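Local coordinates for spore germination protein GerM (Bacillus subtilis subsp. subtilis str. 168, PDB 6GZB) that is of unknown biochemical function but affects both sporulation and germination of the bacterial endospore, at residues A[200-204]-A[297-302]. Numbering follows the deposited sequence.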
loop_
_atom_site.group_PDB
_atom_site.type_symbol
_atom_site.label_atom_id
_atom_site.label_comp_id
_atom_site.label_asym_id
_atom_site.label_seq_id
_atom_site.Cartn_x
_atom_site.Cartn_y
_atom_site.Cartn_z
ATOM N N PRO A 200 7.464 12.878 0.965
ATOM C CA PRO A 200 7.123 11.472 1.128
ATOM C C PRO A 200 6.882 10.801 -0.213
ATOM O O PRO A 200 6.323 11.411 -1.121
ATOM C CB PRO A 200 5.823 11.521 1.938
ATOM C CG PRO A 200 5.198 12.811 1.527
ATOM C CD PRO A 200 6.348 13.763 1.343
ATOM N N LEU A 201 7.277 9.537 -0.316
ATOM C CA LEU A 201 6.975 8.738 -1.489
ATOM C C LEU A 201 6.848 7.282 -1.065
ATOM O O LEU A 201 7.723 6.743 -0.382
ATOM C CB LEU A 201 8.090 8.875 -2.529
ATOM C CG LEU A 201 7.759 8.330 -3.922
ATOM C CD1 LEU A 201 6.735 9.224 -4.609
ATOM C CD2 LEU A 201 9.020 8.176 -4.763
ATOM N N THR A 202 5.758 6.652 -1.482
ATOM C CA THR A 202 5.493 5.273 -1.126
ATOM C C THR A 202 6.144 4.332 -2.114
ATOM O O THR A 202 6.052 4.519 -3.334
ATOM C CB THR A 202 3.990 5.012 -1.049
ATOM O OG1 THR A 202 3.468 5.731 0.072
ATOM C CG2 THR A 202 3.696 3.525 -0.877
ATOM N N VAL A 203 6.869 3.363 -1.564
ATOM C CA VAL A 203 7.617 2.384 -2.348
ATOM C C VAL A 203 7.310 0.996 -1.782
ATOM O O VAL A 203 7.252 0.810 -0.563
ATOM C CB VAL A 203 9.128 2.667 -2.229
ATOM C CG1 VAL A 203 9.958 1.574 -2.871
ATOM C CG2 VAL A 203 9.455 4.024 -2.836
ATOM N N TYR A 204 7.074 0.035 -2.667
ATOM C CA TYR A 204 6.731 -1.322 -2.253
ATOM C C TYR A 204 7.958 -2.218 -2.206
ATOM O O TYR A 204 8.724 -2.302 -3.166
ATOM C CB TYR A 204 5.693 -1.933 -3.190
ATOM C CG TYR A 204 4.285 -1.458 -2.937
ATOM C CD1 TYR A 204 3.817 -0.270 -3.482
ATOM C CD2 TYR A 204 3.414 -2.216 -2.190
ATOM C CE1 TYR A 204 2.507 0.137 -3.281
ATOM C CE2 TYR A 204 2.110 -1.819 -1.979
ATOM C CZ TYR A 204 1.667 -0.627 -2.503
ATOM O OH TYR A 204 0.360 -0.241 -2.281
ATOM N N LEU A 297 3.219 -1.671 -8.650
ATOM C CA LEU A 297 2.509 -1.249 -7.438
ATOM C C LEU A 297 2.990 0.129 -6.982
ATOM O O LEU A 297 2.204 0.944 -6.510
ATOM C CB LEU A 297 2.694 -2.263 -6.299
ATOM C CG LEU A 297 1.939 -3.585 -6.465
ATOM C CD1 LEU A 297 2.396 -4.584 -5.422
ATOM C CD2 LEU A 297 0.434 -3.379 -6.371
ATOM N N THR A 298 4.288 0.370 -7.106
ATOM C CA THR A 298 4.890 1.603 -6.603
ATOM C C THR A 298 4.475 2.783 -7.484
ATOM O O THR A 298 3.964 3.789 -7.002
ATOM C CB THR A 298 6.420 1.482 -6.564
ATOM O OG1 THR A 298 6.804 0.494 -5.590
ATOM C CG2 THR A 298 7.058 2.812 -6.221
ATOM N N LEU A 299 4.614 2.614 -8.787
ATOM C CA LEU A 299 4.335 3.695 -9.725
ATOM C C LEU A 299 2.848 4.033 -9.804
ATOM O O LEU A 299 2.479 5.213 -9.847
ATOM C CB LEU A 299 4.878 3.348 -11.108
ATOM C CG LEU A 299 6.242 3.957 -11.445
ATOM C CD1 LEU A 299 7.104 4.152 -10.216
ATOM C CD2 LEU A 299 6.986 3.151 -12.493
ATOM N N THR A 300 1.989 3.022 -9.729
ATOM C CA THR A 300 0.545 3.260 -9.784
ATOM C C THR A 300 -0.037 3.797 -8.480
ATOM O O THR A 300 -1.242 3.986 -8.391
ATOM C CB THR A 300 -0.244 1.995 -10.194
ATOM O OG1 THR A 300 -0.008 0.928 -9.270
ATOM C CG2 THR A 300 0.154 1.545 -11.573
ATOM N N GLU A 301 0.797 4.011 -7.462
ATOM C CA GLU A 301 0.387 4.797 -6.296
ATOM C C GLU A 301 0.453 6.289 -6.587
ATOM O O GLU A 301 -0.107 7.082 -5.839
ATOM C CB GLU A 301 1.285 4.527 -5.081
ATOM C CG GLU A 301 1.162 3.146 -4.482
ATOM C CD GLU A 301 -0.206 2.849 -3.889
ATOM O OE1 GLU A 301 -0.540 1.650 -3.790
ATOM O OE2 GLU A 301 -0.952 3.780 -3.524
ATOM N N GLN A 302 1.266 6.651 -7.558
ATOM C CA GLN A 302 1.485 8.028 -7.920
ATOM C C GLN A 302 0.341 8.547 -8.734
ATOM O O GLN A 302 -0.281 7.812 -9.455
ATOM C CB GLN A 302 2.800 8.210 -8.638
ATOM C CG GLN A 302 3.986 7.964 -7.745
ATOM C CD GLN A 302 5.315 8.050 -8.434
ATOM O OE1 GLN A 302 5.452 8.716 -9.404
ATOM N NE2 GLN A 302 6.285 7.376 -7.918
HETATM O O HOH W 1 5.010 5.774 -5.408
#
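Y204 N donates a nearly straight hydrogen bond (166°, 3.0 Å) to T298 OG1, so a strand amide is satisfied by a side chain of the last helical turn. The T298 hydroxyl lies beside its own backbone N (chi1 -66°), where it is also bonded to S294 O one turn back in the helix; the same rotation packs T298 CG2 beside T202 O, 3.5 Å away. That carbonyl accepts from a bridging water, which donates to T202 O (2.6 Å) and to T298 O (2.8 Å) and accepts from Q302 NE2. The Q302 amide, at the end of an extended side chain, has a second acceptor in D229 O and passes L201 CD1 at 3.8 Å. At the other end of the contact, Y204 OH gives a short 2.6 Å hydrogen bond to E301 OE1, reaching it from above the carboxylate plane. OE1 also forms a salt bridge with R332, which probably keeps the glutamate ionised. With E301 CG turned beside its backbone N, it sits at the edge of the tyrosine ring, and a bend at chi2 (-64°) turns the carboxylate toward Y204 OH, while L297 CB covers one face in a CH-pi contact, 3.8 Å from the centroid. T298 O also accepts from E301 N as the helix gives way to a type I turn, L299 to Q302. The contact lays the end of helix 289-299 in the second GerMN domain against strand 198-208 of the long two-stranded antiparallel sheet, with helix 229-239 packed against V203 and T298, and W145 of helix 136-147 touching Y204 and E301.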